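Local coordinates for protein acetate kinase (Entamoeba histolytica, PDB 4H0O) that probably interconverts acetate and acetyl phosphate by phosphoryl transfer, as a pyrophosphate-dependent acetate kinase of the ASKHA superfamily, at residues 70-73 against 74-77; 161-164 against 165-169; 377-380 against 381-384. All blocks are in the same frame, centred on the assembly; numbering follows the deposited sequence.

How the interactions relate
All three are local contacts within one chain, each where the backbone changes course, and they lie far apart: the nearest atoms of interactions 2 and 3 are about 20 Å from each other, those of interactions 1 and 3 about 31 Å. Each is partly buried. Interaction 1 starts helix 73-86 and interaction 2 spans the short helix 163-166 with its exit, whereas interaction 3 leads into strand 382-385; no helix or strand is shared. Their chemistry follows their place: a capping box at a helix start, a hydroxyl on a carbonyl at a helix end, and a serine and a glutamine bonding main-chain carbonyls at the entry to a strand. Interaction 2 alone meets the second subunit.

Interaction 1. Residues 70-73 against 74-77; sequences ILNH and PQAA
With chi1 of 63°, Asn72 holds its CG between its own backbone N and carbonyl carbon, which turns OD1 toward the first turn of the helix; Gln75, with CG beside its backbone N (chi1 -74°) and extended beyond, carries its amide across Asn72. Two reciprocal bonds result. Gln75 N donates to Asn72 OD1 at 2.8 Å, almost in line with the C=O bond, and Asn72 N donates to Gln75 OE1 at 3.1 Å, from above the carbonyl plane. The two amide planes lie 28° apart. This is a capping box at the start of helix 73-86, with Asn72 as N-cap: a short amide suits the cap because its oxygen can accept from an N-H of the first turn, which has no helical carbonyl to pair with. Pro74 suits the first turn, having no N-H to satisfy, and its CD lies 3.2 Å from Asn72 OD1. Then Ala76 N bonds Asn72 O at 3.2 Å and Ala77 N bonds His73 O at 2.8 Å. Leu71 adds an apolar flank, its CB 4.3 Å from Ala76 CB and its CD2 3.8 Å from Gln75 CB. The side chains of His73 and Ala77 pack against Val136 of helix 129-143 and Leu26 of strand 26-31.

Interaction 2. Residues 161-164 against 165-169; sequences ISQA and ERTYA
Glu165 and Ala164 have the largest share in this contact round the single short helix 163-166, and Ile161 and Arg166 follow them with equal shares. The branch CG2 of Ile161 reaches the aliphatic parts of two neighbours at once, lying 3.5 Å from Glu165 CB and 3.5 Å from Arg166 CG. It can do so because CG2 stands anti to the backbone N of Ile161, while CG1 takes the place beside that N. A branched apolar residue suits this buried position. Glu165 meets Ile161 through CB, and Ala164, with just a methyl group, suits a helix residue that needs little room. Arg166 lays its CD 3.4 Å from Ile161 O.

The backbone bonds are modest: Glu165 N donates to Ser162 O at 3.0 Å from well above the carbonyl plane, and the two bonds of Arg166 N, to Ser162 O and Gln163 O, are weak. Where the chain leaves helical geometry, Thr167 OG1 donates a hydrogen bond to Gln163 O; the modelled 2.5 Å is shorter than usual and its exact length is doubtful.

Around the contact, Ile161 also touches Ser226 and Thr229 of strand 225-229, and Arg166 NE bonds Lys180 O. The carboxylate of Glu165 comes close to that of Glu323, which may raise the proton affinity of one or both unless the nearby Lys311 of the second subunit offsets it.

With its own carbonyls so loosely bonded, the short helix is joined to the residue before it largely by apolar contact, through the aliphatic carbons of two otherwise charged side chains against one isoleucine branch.

Interaction 3. Residues 377-380 against 381-384; sequences PSSK and VQVC
Side-chain bonds to main-chain carbonyls hold this bend, in which the loop after strand 372-373 swings round into strand 382-385. Ser379 and Gln382 carry it. The hydroxyl of Ser379 stands anti to its backbone N (chi1 179°), a placement that carries OG over to the far side of the bend, where it donates to Val381 O at 2.8 Å. It approaches that oxygen tilted 26° from the carbonyl plane. Serine suits the site because its reach is short and its hydroxyl can donate and accept: besides donating to Val381 O, OG bonds Glu357 N, and a weak bond to Gly355 O is at most a minor alternative. A buried polar atom is thus well satisfied.

Gln382 answers from the strand side. Its chain bends at chi2 (-58°), which curls the amide back over the bend and brings NE2 within 2.7 Å of Ser379 O, although the N-H points poorly and the bond is weak. The same NE2 also bonds Met376 O, and OE1 bonds Thr375 OG1, so that both ends of the amide are engaged and its rotation is fixed. A long, two-ended amide is well matched to such a task, since it can donate and accept at once. Lys380 runs extended from the corner.

Beyond the bend, the strand lies between strands 329-333 and 372-373 in a mixed sheet: the backbones of Gln382 and Cys384 hydrogen-bond that of Leu330 and their side chains touch Phe373, while Val381 is buried against Leu327 and Ile356 in the adjoining loops.

Interaction 1. Residues 70-73 against 74-77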
ATOM      1  N   ILE B  70     -22.497 -37.842  -8.031  1.00 64.31           N
ATOM      2  CA  ILE B  70     -21.759 -36.617  -7.745  1.00 55.22           C
ATOM      3  C   ILE B  70     -21.932 -36.307  -6.259  1.00 58.37           C
ATOM      4  O   ILE B  70     -23.054 -36.287  -5.748  1.00 48.62           O
ATOM      5  CB  ILE B  70     -22.234 -35.432  -8.608  1.00 61.81           C
ATOM      6  CG1 ILE B  70     -21.855 -35.659 -10.072  1.00 62.05           C
ATOM      7  CG2 ILE B  70     -21.621 -34.128  -8.114  1.00 44.44           C
ATOM      8  CD1 ILE B  70     -20.369 -35.862 -10.290  1.00 51.28           C
ATOM      9  N   LEU B  71     -20.819 -36.094  -5.565  1.00 58.17           N
ATOM     10  CA  LEU B  71     -20.844 -35.939  -4.116  1.00 56.74           C
ATOM     11  C   LEU B  71     -20.476 -34.523  -3.692  1.00 50.69           C
ATOM     12  O   LEU B  71     -19.594 -33.897  -4.289  1.00 33.13           O
ATOM     13  CB  LEU B  71     -19.878 -36.937  -3.468  1.00 51.47           C
ATOM     14  CG  LEU B  71     -20.206 -38.422  -3.632  1.00 54.14           C
ATOM     15  CD1 LEU B  71     -19.045 -39.302  -3.183  1.00 49.66           C
ATOM     16  CD2 LEU B  71     -21.460 -38.762  -2.850  1.00 51.30           C
ATOM     17  N   ASN B  72     -21.148 -34.012  -2.662  1.00 39.86           N
ATOM     18  CA  ASN B  72     -20.651 -32.813  -1.998  1.00 48.35           C
ATOM     19  C   ASN B  72     -19.459 -33.189  -1.117  1.00 49.04           C
ATOM     20  O   ASN B  72     -19.009 -34.336  -1.134  1.00 46.42           O
ATOM     21  CB  ASN B  72     -21.753 -32.081  -1.210  1.00 45.23           C
ATOM     22  CG  ASN B  72     -22.337 -32.911  -0.074  1.00 50.93           C
ATOM     23  OD1 ASN B  72     -21.670 -33.772   0.500  1.00 49.73           O
ATOM     24  ND2 ASN B  72     -23.593 -32.636   0.267  1.00 54.26           N
ATOM     25  N   HIS B  73     -18.950 -32.240  -0.344  1.00 47.05           N
ATOM     26  CA  HIS B  73     -17.781 -32.520   0.482  1.00 43.01           C
ATOM     27  C   HIS B  73     -18.039 -33.460   1.680  1.00 39.93           C
ATOM     28  O   HIS B  73     -17.329 -34.454   1.833  1.00 40.78           O
ATOM     29  CB  HIS B  73     -17.072 -31.224   0.895  1.00 40.54           C
ATOM     30  CG  HIS B  73     -16.503 -30.458  -0.256  1.00 43.97           C
ATOM     31  ND1 HIS B  73     -15.512 -30.963  -1.072  1.00 58.21           N
ATOM     32  CD2 HIS B  73     -16.780 -29.218  -0.731  1.00 50.81           C
ATOM     33  CE1 HIS B  73     -15.207 -30.071  -1.998  1.00 57.74           C
ATOM     34  NE2 HIS B  73     -15.961 -29.004  -1.811  1.00 49.64           N
ATOM     35  N   PRO B  74     -19.048 -33.162   2.525  1.00 41.18           N
ATOM     36  CA  PRO B  74     -19.259 -34.074   3.660  1.00 42.22           C
ATOM     37  C   PRO B  74     -19.662 -35.502   3.257  1.00 46.42           C
ATOM     38  O   PRO B  74     -19.309 -36.447   3.967  1.00 50.09           O
ATOM     39  CB  PRO B  74     -20.385 -33.401   4.456  1.00 45.23           C
ATOM     40  CG  PRO B  74     -21.068 -32.506   3.477  1.00 36.19           C
ATOM     41  CD  PRO B  74     -19.988 -32.025   2.557  1.00 35.31           C
ATOM     42  N   GLN B  75     -20.388 -35.655   2.152  1.00 37.18           N
ATOM     43  CA  GLN B  75     -20.739 -36.983   1.649  1.00 37.91           C
ATOM     44  C   GLN B  75     -19.485 -37.745   1.234  1.00 42.99           C
ATOM     45  O   GLN B  75     -19.335 -38.929   1.536  1.00 40.12           O
ATOM     46  CB  GLN B  75     -21.705 -36.884   0.466  1.00 41.24           C
ATOM     47  CG  GLN B  75     -23.134 -36.510   0.837  1.00 44.67           C
ATOM     48  CD  GLN B  75     -23.909 -35.940  -0.342  1.00 62.28           C
ATOM     49  OE1 GLN B  75     -23.380 -35.822  -1.450  1.00 58.21           O
ATOM     50  NE2 GLN B  75     -25.165 -35.575  -0.106  1.00 60.88           N
ATOM     51  N   ALA B  76     -18.587 -37.059   0.535  1.00 35.16           N
ATOM     52  CA  ALA B  76     -17.322 -37.657   0.137  1.00 41.98           C
ATOM     53  C   ALA B  76     -16.501 -38.022   1.371  1.00 40.58           C
ATOM     54  O   ALA B  76     -15.903 -39.095   1.431  1.00 34.46           O
ATOM     55  CB  ALA B  76     -16.545 -36.711  -0.755  1.00 36.08           C
ATOM     56  N   ALA B  77     -16.483 -37.124   2.352  1.00 40.05           N
ATOM     57  CA  ALA B  77     -15.748 -37.345   3.593  1.00 40.53           C
ATOM     58  C   ALA B  77     -16.170 -38.647   4.266  1.00 40.61           C
ATOM     59  O   ALA B  77     -15.324 -39.462   4.641  1.00 38.16           O
ATOM     60  CB  ALA B  77     -15.942 -36.178   4.536  1.00 36.27           C
TER

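Interaction 2. Residues 161-164 against 165-169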
ATOM      1  N   ILE B 161       0.509  -9.749  15.682  1.00 38.62           N
ATOM      2  CA  ILE B 161       0.587  -8.409  15.103  1.00 41.28           C
ATOM      3  C   ILE B 161      -0.052  -7.398  16.062  1.00 37.03           C
ATOM      4  O   ILE B 161      -1.188  -7.584  16.502  1.00 37.94           O
ATOM      5  CB  ILE B 161      -0.105  -8.340  13.721  1.00 34.93           C
ATOM      6  CG1 ILE B 161       0.560  -9.300  12.732  1.00 40.63           C
ATOM      7  CG2 ILE B 161      -0.046  -6.940  13.163  1.00 34.24           C
ATOM      8  CD1 ILE B 161       0.002  -9.210  11.310  1.00 35.37           C
ATOM      9  N   SER B 162       0.680  -6.334  16.386  1.00 37.25           N
ATOM     10  CA  SER B 162       0.211  -5.344  17.355  1.00 38.48           C
ATOM     11  C   SER B 162      -0.895  -4.453  16.798  1.00 39.68           C
ATOM     12  O   SER B 162      -1.074  -4.363  15.582  1.00 40.72           O
ATOM     13  CB  SER B 162       1.375  -4.485  17.848  1.00 35.24           C
ATOM     14  OG  SER B 162       2.327  -5.275  18.535  1.00 52.14           O
ATOM     15  N   GLN B 163      -1.622  -3.787  17.697  1.00 39.37           N
ATOM     16  CA  GLN B 163      -2.771  -2.962  17.325  1.00 41.60           C
ATOM     17  C   GLN B 163      -2.445  -1.908  16.269  1.00 39.80           C
ATOM     18  O   GLN B 163      -3.197  -1.727  15.312  1.00 40.87           O
ATOM     19  CB  GLN B 163      -3.376  -2.287  18.562  1.00 39.34           C
ATOM     20  CG  GLN B 163      -4.593  -1.413  18.255  1.00 42.94           C
ATOM     21  CD  GLN B 163      -5.118  -0.675  19.475  1.00 53.80           C
ATOM     22  OE1 GLN B 163      -4.431  -0.561  20.491  1.00 54.00           O
ATOM     23  NE2 GLN B 163      -6.343  -0.169  19.379  1.00 38.56           N
ATOM     24  N   ALA B 164      -1.320  -1.223  16.441  1.00 39.74           N
ATOM     25  CA  ALA B 164      -0.911  -0.169  15.517  1.00 41.69           C
ATOM     26  C   ALA B 164      -0.724  -0.683  14.091  1.00 44.91           C
ATOM     27  O   ALA B 164      -0.916   0.061  13.125  1.00 48.11           O
ATOM     28  CB  ALA B 164       0.362   0.501  16.009  1.00 34.20           C
ATOM     29  N   GLU B 165      -0.347  -1.953  13.966  1.00 36.75           N
ATOM     30  CA  GLU B 165      -0.091  -2.555  12.661  1.00 34.50           C
ATOM     31  C   GLU B 165      -1.364  -3.157  12.064  1.00 36.79           C
ATOM     32  O   GLU B 165      -1.438  -3.396  10.857  1.00 36.58           O
ATOM     33  CB  GLU B 165       0.988  -3.634  12.781  1.00 41.30           C
ATOM     34  CG  GLU B 165       2.071  -3.332  13.812  1.00 54.33           C
ATOM     35  CD  GLU B 165       3.129  -2.382  13.292  1.00 62.54           C
ATOM     36  OE1 GLU B 165       3.568  -2.557  12.134  1.00 69.22           O
ATOM     37  OE2 GLU B 165       3.524  -1.459  14.036  1.00 54.54           O
ATOM     38  N   ARG B 166      -2.359  -3.405  12.913  1.00 29.11           N
ATOM     39  CA  ARG B 166      -3.636  -3.967  12.470  1.00 31.74           C
ATOM     40  C   ARG B 166      -4.665  -2.877  12.206  1.00 35.03           C
ATOM     41  O   ARG B 166      -5.750  -3.151  11.682  1.00 32.57           O
ATOM     42  CB  ARG B 166      -4.208  -4.921  13.524  1.00 33.50           C
ATOM     43  CG  ARG B 166      -3.415  -6.192  13.762  1.00 42.97           C
ATOM     44  CD  ARG B 166      -4.119  -7.095  14.771  1.00 46.50           C
ATOM     45  NE  ARG B 166      -5.386  -7.615  14.259  1.00 51.79           N
ATOM     46  CZ  ARG B 166      -6.384  -8.051  15.022  1.00 54.17           C
ATOM     47  NH1 ARG B 166      -6.274  -8.025  16.343  1.00 54.54           N
ATOM     48  NH2 ARG B 166      -7.497  -8.505  14.461  1.00 49.69           N
ATOM     49  N   THR B 167      -4.322  -1.645  12.573  1.00 28.97           N
ATOM     50  CA  THR B 167      -5.282  -0.538  12.576  1.00 29.61           C
ATOM     51  C   THR B 167      -5.177   0.378  11.358  1.00 30.31           C
ATOM     52  O   THR B 167      -4.106   0.916  11.060  1.00 31.65           O
ATOM     53  CB  THR B 167      -5.122   0.332  13.841  1.00 37.13           C
ATOM     54  OG1 THR B 167      -5.308  -0.480  15.007  1.00 38.87           O
ATOM     55  CG2 THR B 167      -6.136   1.468  13.848  1.00 36.79           C
ATOM     56  N   TYR B 168      -6.298   0.567  10.668  1.00 35.25           N
ATOM     57  CA  TYR B 168      -6.369   1.532   9.579  1.00 36.65           C
ATOM     58  C   TYR B 168      -6.753   2.912  10.113  1.00 32.17           C
ATOM     59  O   TYR B 168      -7.547   3.029  11.049  1.00 34.91           O
ATOM     60  CB  TYR B 168      -7.363   1.066   8.514  1.00 32.42           C
ATOM     61  CG  TYR B 168      -6.905  -0.164   7.767  1.00 33.88           C
ATOM     62  CD1 TYR B 168      -5.865  -0.090   6.848  1.00 31.91           C
ATOM     63  CD2 TYR B 168      -7.511  -1.397   7.974  1.00 35.92           C
ATOM     64  CE1 TYR B 168      -5.438  -1.206   6.160  1.00 30.26           C
ATOM     65  CE2 TYR B 168      -7.090  -2.524   7.288  1.00 38.14           C
ATOM     66  CZ  TYR B 168      -6.052  -2.420   6.381  1.00 38.48           C
ATOM     67  OH  TYR B 168      -5.622  -3.528   5.691  1.00 37.94           O
ATOM     68  N   ALA B 169      -6.189   3.956   9.515  1.00 31.77           N
ATOM     69  CA  ALA B 169      -6.393   5.319   9.995  1.00 29.86           C
ATOM     70  C   ALA B 169      -7.805   5.851   9.715  1.00 41.63           C
ATOM     71  O   ALA B 169      -7.963   6.879   9.051  1.00 38.67           O
ATOM     72  CB  ALA B 169      -5.347   6.250   9.399  1.00 34.75           C
TER

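Interaction 3. Residues 377-380 against 381-384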
ATOM      1  N   PRO B 377      27.152 -17.381  -0.198  1.00 47.57           N
ATOM      2  CA  PRO B 377      27.285 -17.350   1.265  1.00 41.80           C
ATOM      3  C   PRO B 377      27.958 -16.074   1.769  1.00 41.00           C
ATOM      4  O   PRO B 377      27.811 -15.724   2.940  1.00 54.35           O
ATOM      5  CB  PRO B 377      28.165 -18.572   1.568  1.00 52.98           C
ATOM      6  CG  PRO B 377      28.827 -18.912   0.271  1.00 58.04           C
ATOM      7  CD  PRO B 377      27.844 -18.536  -0.792  1.00 52.41           C
ATOM      8  N   SER B 378      28.690 -15.392   0.895  1.00 42.33           N
ATOM      9  CA  SER B 378      29.291 -14.110   1.246  1.00 44.74           C
ATOM     10  C   SER B 378      28.254 -12.990   1.247  1.00 51.35           C
ATOM     11  O   SER B 378      28.444 -11.959   1.899  1.00 40.91           O
ATOM     12  CB  SER B 378      30.417 -13.767   0.273  1.00 43.84           C
ATOM     13  OG  SER B 378      29.955 -13.792  -1.065  1.00 63.60           O
ATOM     14  N   SER B 379      27.161 -13.199   0.514  1.00 42.05           N
ATOM     15  CA  SER B 379      26.116 -12.187   0.363  1.00 43.75           C
ATOM     16  C   SER B 379      25.550 -11.742   1.707  1.00 34.89           C
ATOM     17  O   SER B 379      25.163 -12.571   2.534  1.00 37.34           O
ATOM     18  CB  SER B 379      24.985 -12.710  -0.527  1.00 41.40           C
ATOM     19  OG  SER B 379      23.954 -11.749  -0.667  1.00 33.38           O
ATOM     20  N   LYS B 380      25.506 -10.425   1.908  1.00 35.69           N
ATOM     21  CA  LYS B 380      25.046  -9.833   3.162  1.00 35.65           C
ATOM     22  C   LYS B 380      23.641 -10.311   3.526  1.00 34.74           C
ATOM     23  O   LYS B 380      23.420 -10.847   4.617  1.00 32.25           O
ATOM     24  CB  LYS B 380      25.071  -8.306   3.069  1.00 30.38           C
ATOM     25  CG  LYS B 380      24.775  -7.605   4.390  1.00 42.24           C
ATOM     26  CD  LYS B 380      24.257  -6.191   4.162  1.00 41.80           C
ATOM     27  CE  LYS B 380      23.892  -5.521   5.477  1.00 44.57           C
ATOM     28  NZ  LYS B 380      23.254  -4.193   5.264  1.00 63.44           N
ATOM     29  N   VAL B 381      22.699 -10.117   2.606  1.00 32.86           N
ATOM     30  CA  VAL B 381      21.346 -10.635   2.762  1.00 34.84           C
ATOM     31  C   VAL B 381      21.257 -11.986   2.059  1.00 33.43           C
ATOM     32  O   VAL B 381      21.724 -12.133   0.926  1.00 34.81           O
ATOM     33  CB  VAL B 381      20.304  -9.681   2.146  1.00 34.57           C
ATOM     34  CG1 VAL B 381      18.894 -10.241   2.311  1.00 30.27           C
ATOM     35  CG2 VAL B 381      20.403  -8.308   2.783  1.00 29.41           C
ATOM     36  N   GLN B 382      20.663 -12.970   2.725  1.00 29.79           N
ATOM     37  CA  GLN B 382      20.508 -14.291   2.128  1.00 32.75           C
ATOM     38  C   GLN B 382      19.137 -14.448   1.478  1.00 34.24           C
ATOM     39  O   GLN B 382      18.151 -13.867   1.942  1.00 29.48           O
ATOM     40  CB  GLN B 382      20.736 -15.384   3.177  1.00 31.47           C
ATOM     41  CG  GLN B 382      22.192 -15.531   3.605  1.00 37.58           C
ATOM     42  CD  GLN B 382      23.115 -15.843   2.438  1.00 45.65           C
ATOM     43  OE1 GLN B 382      22.915 -16.825   1.721  1.00 42.52           O
ATOM     44  NE2 GLN B 382      24.125 -15.000   2.237  1.00 40.91           N
ATOM     45  N   VAL B 383      19.083 -15.222   0.397  1.00 30.03           N
ATOM     46  CA  VAL B 383      17.829 -15.507  -0.295  1.00 31.74           C
ATOM     47  C   VAL B 383      17.647 -17.016  -0.430  1.00 42.15           C
ATOM     48  O   VAL B 383      18.570 -17.724  -0.844  1.00 39.62           O
ATOM     49  CB  VAL B 383      17.794 -14.869  -1.702  1.00 37.35           C
ATOM     50  CG1 VAL B 383      16.530 -15.281  -2.447  1.00 24.89           C
ATOM     51  CG2 VAL B 383      17.870 -13.360  -1.607  1.00 28.14           C
ATOM     52  N   CYS B 384      16.466 -17.514  -0.077  1.00 29.68           N
ATOM     53  CA  CYS B 384      16.201 -18.939  -0.215  1.00 30.24           C
ATOM     54  C   CYS B 384      14.777 -19.211  -0.675  1.00 29.39           C
ATOM     55  O   CYS B 384      13.894 -18.357  -0.551  1.00 28.41           O
ATOM     56  CB  CYS B 384      16.466 -19.668   1.104  1.00 37.27           C
ATOM     57  SG  CYS B 384      15.122 -19.535   2.298  1.00 43.80           S
TER